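Local coordinates for hypothetical protein (PDB 2P3P) that is of unknown function but belongs to the DUF3256 family and can bind magnesium, at residues A9-E21 against M29-L42. Residues are numbered along the deposited sequence; the frame is centred on the assembly and turned at random. Where two conformers were deposited one is given.
Sequences AGELERCFLAMPE and MEERNDLCRRAGHL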
# COMPACT_ATOMS: atom_id res chain seq x y z
N ALA A 9 7.99 20.56 -12.86
CA ALA A 9 7.47 19.53 -11.91
C ALA A 9 6.41 18.67 -12.60
O ALA A 9 5.51 19.20 -13.33
CB ALA A 9 6.87 20.21 -10.67
N GLY A 10 6.50 17.37 -12.37
CA GLY A 10 5.51 16.40 -12.78
C GLY A 10 4.29 16.51 -11.92
O GLY A 10 4.27 17.25 -10.94
N GLU A 11 3.28 15.70 -12.25
CA GLU A 11 2.01 15.80 -11.56
C GLU A 11 2.07 15.32 -10.11
O GLU A 11 1.45 15.94 -9.22
CB GLU A 11 0.94 15.04 -12.34
CG GLU A 11 -0.42 15.22 -11.79
CD GLU A 11 -1.48 14.66 -12.65
OE1 GLU A 11 -1.22 13.68 -13.42
OE2 GLU A 11 -2.60 15.18 -12.56
N LEU A 12 2.85 14.27 -9.84
CA LEU A 12 2.93 13.74 -8.47
C LEU A 12 3.58 14.78 -7.57
O LEU A 12 3.09 15.02 -6.46
CB LEU A 12 3.68 12.41 -8.42
CG LEU A 12 3.81 11.82 -7.00
CD1 LEU A 12 2.41 11.51 -6.46
CD2 LEU A 12 4.71 10.56 -7.05
N GLU A 13 4.67 15.38 -8.06
CA GLU A 13 5.35 16.48 -7.34
C GLU A 13 4.40 17.64 -7.01
O GLU A 13 4.35 18.12 -5.87
CB GLU A 13 6.54 16.99 -8.13
CG GLU A 13 7.04 18.35 -7.66
CD GLU A 13 8.39 18.77 -8.19
OE1 GLU A 13 9.00 18.07 -9.02
OE2 GLU A 13 8.87 19.86 -7.77
N ARG A 14 3.62 18.06 -8.01
CA ARG A 14 2.62 19.11 -7.80
C ARG A 14 1.65 18.76 -6.69
O ARG A 14 1.39 19.55 -5.79
CB ARG A 14 1.83 19.36 -9.08
CG ARG A 14 2.70 19.77 -10.26
CD ARG A 14 1.94 20.70 -11.20
NE ARG A 14 0.86 20.03 -11.92
CZ ARG A 14 1.03 19.24 -12.98
NH1 ARG A 14 2.25 18.99 -13.46
NH2 ARG A 14 -0.03 18.69 -13.57
N CYS A 15 1.10 17.56 -6.75
CA CYS A 15 0.10 17.10 -5.76
C CYS A 15 0.69 16.98 -4.37
O CYS A 15 0.06 17.39 -3.39
CB CYS A 15 -0.50 15.76 -6.22
SG CYS A 15 -1.45 15.87 -7.72
N PHE A 16 1.90 16.44 -4.30
CA PHE A 16 2.62 16.32 -3.03
C PHE A 16 2.87 17.66 -2.37
O PHE A 16 2.71 17.84 -1.14
CB PHE A 16 3.97 15.64 -3.25
CG PHE A 16 4.67 15.29 -1.99
CD1 PHE A 16 4.12 14.42 -1.10
CD2 PHE A 16 5.95 15.79 -1.73
CE1 PHE A 16 4.78 14.05 0.06
CE2 PHE A 16 6.63 15.41 -0.58
CZ PHE A 16 6.03 14.56 0.32
N LEU A 17 3.28 18.65 -3.16
CA LEU A 17 3.57 19.96 -2.62
C LEU A 17 2.27 20.62 -2.09
O LEU A 17 2.30 21.30 -1.06
CB LEU A 17 4.18 20.84 -3.70
CG LEU A 17 5.63 20.57 -4.12
CD1 LEU A 17 5.95 21.37 -5.37
CD2 LEU A 17 6.59 20.96 -2.99
N ALA A 18 1.17 20.42 -2.80
CA ALA A 18 -0.14 21.01 -2.41
C ALA A 18 -1.04 20.14 -1.53
O ALA A 18 -2.19 20.49 -1.24
CB ALA A 18 -0.90 21.44 -3.66
N MSE A 19 -0.55 18.99 -1.08
CA MSE A 19 -1.32 18.11 -0.20
C MSE A 19 -1.55 18.84 1.14
O MSE A 19 -0.62 19.37 1.71
CB MSE A 19 -0.53 16.82 0.03
CG MSE A 19 -1.21 15.76 0.88
SE MSE A 19 -0.02 14.23 1.07
CE MSE A 19 1.37 15.16 2.05
N PRO A 20 -2.81 18.93 1.61
CA PRO A 20 -3.05 19.57 2.89
C PRO A 20 -2.33 18.77 4.00
O PRO A 20 -2.33 17.52 4.01
CB PRO A 20 -4.57 19.47 3.09
CG PRO A 20 -5.16 19.31 1.68
CD PRO A 20 -4.06 18.49 0.95
N GLU A 21 -1.74 19.49 4.94
CA GLU A 21 -1.13 18.84 6.11
C GLU A 21 -2.11 17.88 6.82
O GLU A 21 -1.70 16.80 7.28
CB GLU A 21 -0.63 19.90 7.10
CG GLU A 21 0.11 19.33 8.28
CD GLU A 21 0.74 20.39 9.18
OE1 GLU A 21 1.16 21.46 8.69
OE2 GLU A 21 0.84 20.13 10.38
N MSE A 29 3.50 21.31 7.01
CA MSE A 29 3.47 21.81 5.63
C MSE A 29 4.83 22.44 5.29
O MSE A 29 5.41 22.22 4.22
CB MSE A 29 2.34 22.83 5.46
CG MSE A 29 2.31 23.53 4.12
SE MSE A 29 1.90 22.23 2.71
CE MSE A 29 -0.01 22.45 2.60
N GLU A 30 5.32 23.21 6.24
CA GLU A 30 6.60 23.89 6.10
C GLU A 30 7.80 22.93 6.02
O GLU A 30 8.66 23.13 5.19
CB GLU A 30 6.77 24.92 7.24
CG GLU A 30 5.63 25.93 7.28
CD GLU A 30 4.60 25.66 8.39
OE1 GLU A 30 4.17 24.48 8.56
OE2 GLU A 30 4.25 26.64 9.08
N GLU A 31 7.85 21.90 6.86
CA GLU A 31 8.84 20.85 6.70
C GLU A 31 8.78 20.19 5.30
O GLU A 31 9.80 19.96 4.65
CB GLU A 31 8.67 19.77 7.80
CG GLU A 31 9.12 20.26 9.19
CD GLU A 31 8.75 19.29 10.27
OE1 GLU A 31 7.80 18.52 10.09
OE2 GLU A 31 9.45 19.28 11.29
N ARG A 32 7.58 19.84 4.86
CA ARG A 32 7.39 19.26 3.54
C ARG A 32 7.85 20.17 2.40
O ARG A 32 8.60 19.74 1.50
CB ARG A 32 5.92 18.90 3.33
CG ARG A 32 5.64 18.25 1.98
CD ARG A 32 4.47 17.26 1.97
NE ARG A 32 3.37 17.63 2.86
CZ ARG A 32 2.35 18.43 2.56
NH1 ARG A 32 2.25 19.01 1.36
NH2 ARG A 32 1.44 18.67 3.50
N ASN A 33 7.41 21.41 2.42
CA ASN A 33 7.76 22.30 1.32
C ASN A 33 9.24 22.72 1.41
O ASN A 33 9.86 22.97 0.38
CB ASN A 33 6.73 23.43 1.16
CG ASN A 33 5.65 23.09 0.12
OD1 ASN A 33 4.78 22.23 0.35
ND2 ASN A 33 5.76 23.71 -1.06
N ASP A 34 9.82 22.71 2.61
CA ASP A 34 11.29 22.93 2.76
C ASP A 34 12.09 21.68 2.27
O ASP A 34 13.10 21.83 1.59
CB ASP A 34 11.69 23.37 4.20
CG ASP A 34 11.17 24.79 4.61
OD1 ASP A 34 10.80 25.64 3.76
OD2 ASP A 34 11.14 25.09 5.83
N LEU A 35 11.62 20.47 2.57
CA LEU A 35 12.23 19.23 2.04
C LEU A 35 12.27 19.20 0.51
O LEU A 35 13.27 18.84 -0.11
CB LEU A 35 11.42 18.00 2.50
CG LEU A 35 11.55 16.67 1.72
CD1 LEU A 35 12.65 15.80 2.32
CD2 LEU A 35 10.22 15.90 1.76
N CYS A 36 11.13 19.49 -0.08
CA CYS A 36 11.04 19.56 -1.53
C CYS A 36 11.94 20.65 -2.13
O CYS A 36 12.54 20.42 -3.17
CB CYS A 36 9.59 19.80 -1.94
SG CYS A 36 8.59 18.31 -1.71
N ARG A 37 12.02 21.81 -1.47
CA ARG A 37 12.95 22.86 -1.90
C ARG A 37 14.41 22.42 -1.94
O ARG A 37 15.12 22.72 -2.91
CB ARG A 37 12.82 24.15 -1.08
CG ARG A 37 13.48 25.30 -1.77
CD ARG A 37 13.23 26.67 -1.14
NE ARG A 37 11.81 26.92 -0.91
CZ ARG A 37 11.15 26.62 0.22
NH1 ARG A 37 11.77 26.05 1.25
NH2 ARG A 37 9.85 26.91 0.32
N ARG A 38 14.86 21.70 -0.92
CA ARG A 38 16.22 21.17 -0.92
C ARG A 38 16.40 20.08 -1.99
O ARG A 38 17.51 19.90 -2.53
CB ARG A 38 16.59 20.61 0.47
CG ARG A 38 16.52 21.64 1.57
CD ARG A 38 17.07 21.11 2.88
NE ARG A 38 16.28 19.98 3.38
CZ ARG A 38 15.24 20.07 4.21
NH1 ARG A 38 14.61 18.95 4.58
NH2 ARG A 38 14.83 21.24 4.70
N ALA A 39 15.33 19.33 -2.27
CA ALA A 39 15.33 18.26 -3.29
C ALA A 39 15.40 18.83 -4.70
O ALA A 39 16.03 18.24 -5.59
CB ALA A 39 14.08 17.41 -3.16
N GLY A 40 14.78 19.98 -4.90
CA GLY A 40 14.57 20.52 -6.26
C GLY A 40 13.53 19.62 -6.92
O GLY A 40 12.92 18.82 -6.25
N HIS A 41 13.35 19.74 -8.23
CA HIS A 41 12.33 18.95 -8.90
C HIS A 41 12.59 17.43 -8.78
O HIS A 41 13.73 16.95 -8.78
CB HIS A 41 12.14 19.43 -10.36
CG HIS A 41 11.44 20.75 -10.46
ND1 HIS A 41 11.79 21.73 -11.37
CD2 HIS A 41 10.39 21.26 -9.76
CE1 HIS A 41 10.99 22.77 -11.24
NE2 HIS A 41 10.13 22.51 -10.27
N LEU A 42 11.50 16.70 -8.59
CA LEU A 42 11.55 15.23 -8.59
C LEU A 42 11.76 14.68 -10.00
O LEU A 42 11.07 15.07 -10.93
CB LEU A 42 10.25 14.67 -8.03
CG LEU A 42 9.79 15.27 -6.69
CD1 LEU A 42 8.74 14.36 -6.02
CD2 LEU A 42 10.96 15.57 -5.77
O HOH W 1 8.63 16.12 -10.80
O HOH W 2 10.48 19.94 -5.28
O HOH W 3 1.95 23.85 9.89
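Phe16 fills the apolar centre between helices 11-18 and 29-39. Arg32 lays its CD methylene over one face of the ring in a CH-pi contact, 3.8 Å from CD to the Phe16 centroid, while Cys36 SG and Leu35 CD2 meet the ring at its edge. The small Cys36 lets Leu17 in closely: Leu17 CD2 lies 3.4 Å from Cys36 CB, tighter than usual for two carbons.

Arginine suits its place because its aliphatic stem can cover an aromatic ring while its head serves polar atoms. Bends at chi2 and chi3 (149° and 35°) bring the guanidinium to the backbone carbonyls of Phe16 and Met19 near the C-terminal part of helix 11-18. Arg32 NH2 donates to Met19 O at 2.8 Å, from above the carbonyl plane, and NH1 adds weak bonds to Met19 O and Phe16 O. The selenomethionine methyl CE of Met19 lies over one guanidinium face.

Farther out, two glutamates grip backbone amides, each met from above its carboxylate plane: Glu13 OE1 takes Leu42 N at 2.9 Å, and Glu21 OE1 takes Met29 N, at the start of helix 29-39. One water joins Glu13 OE1 to Gly10 N and Leu42 O; another spans Glu21 and Glu30, probably easing their like charges.

With axes at 148°, this is an antiparallel helical hairpin, packed through Phe16, Leu35 and Leu42 against strands of the seven-stranded antiparallel sheet.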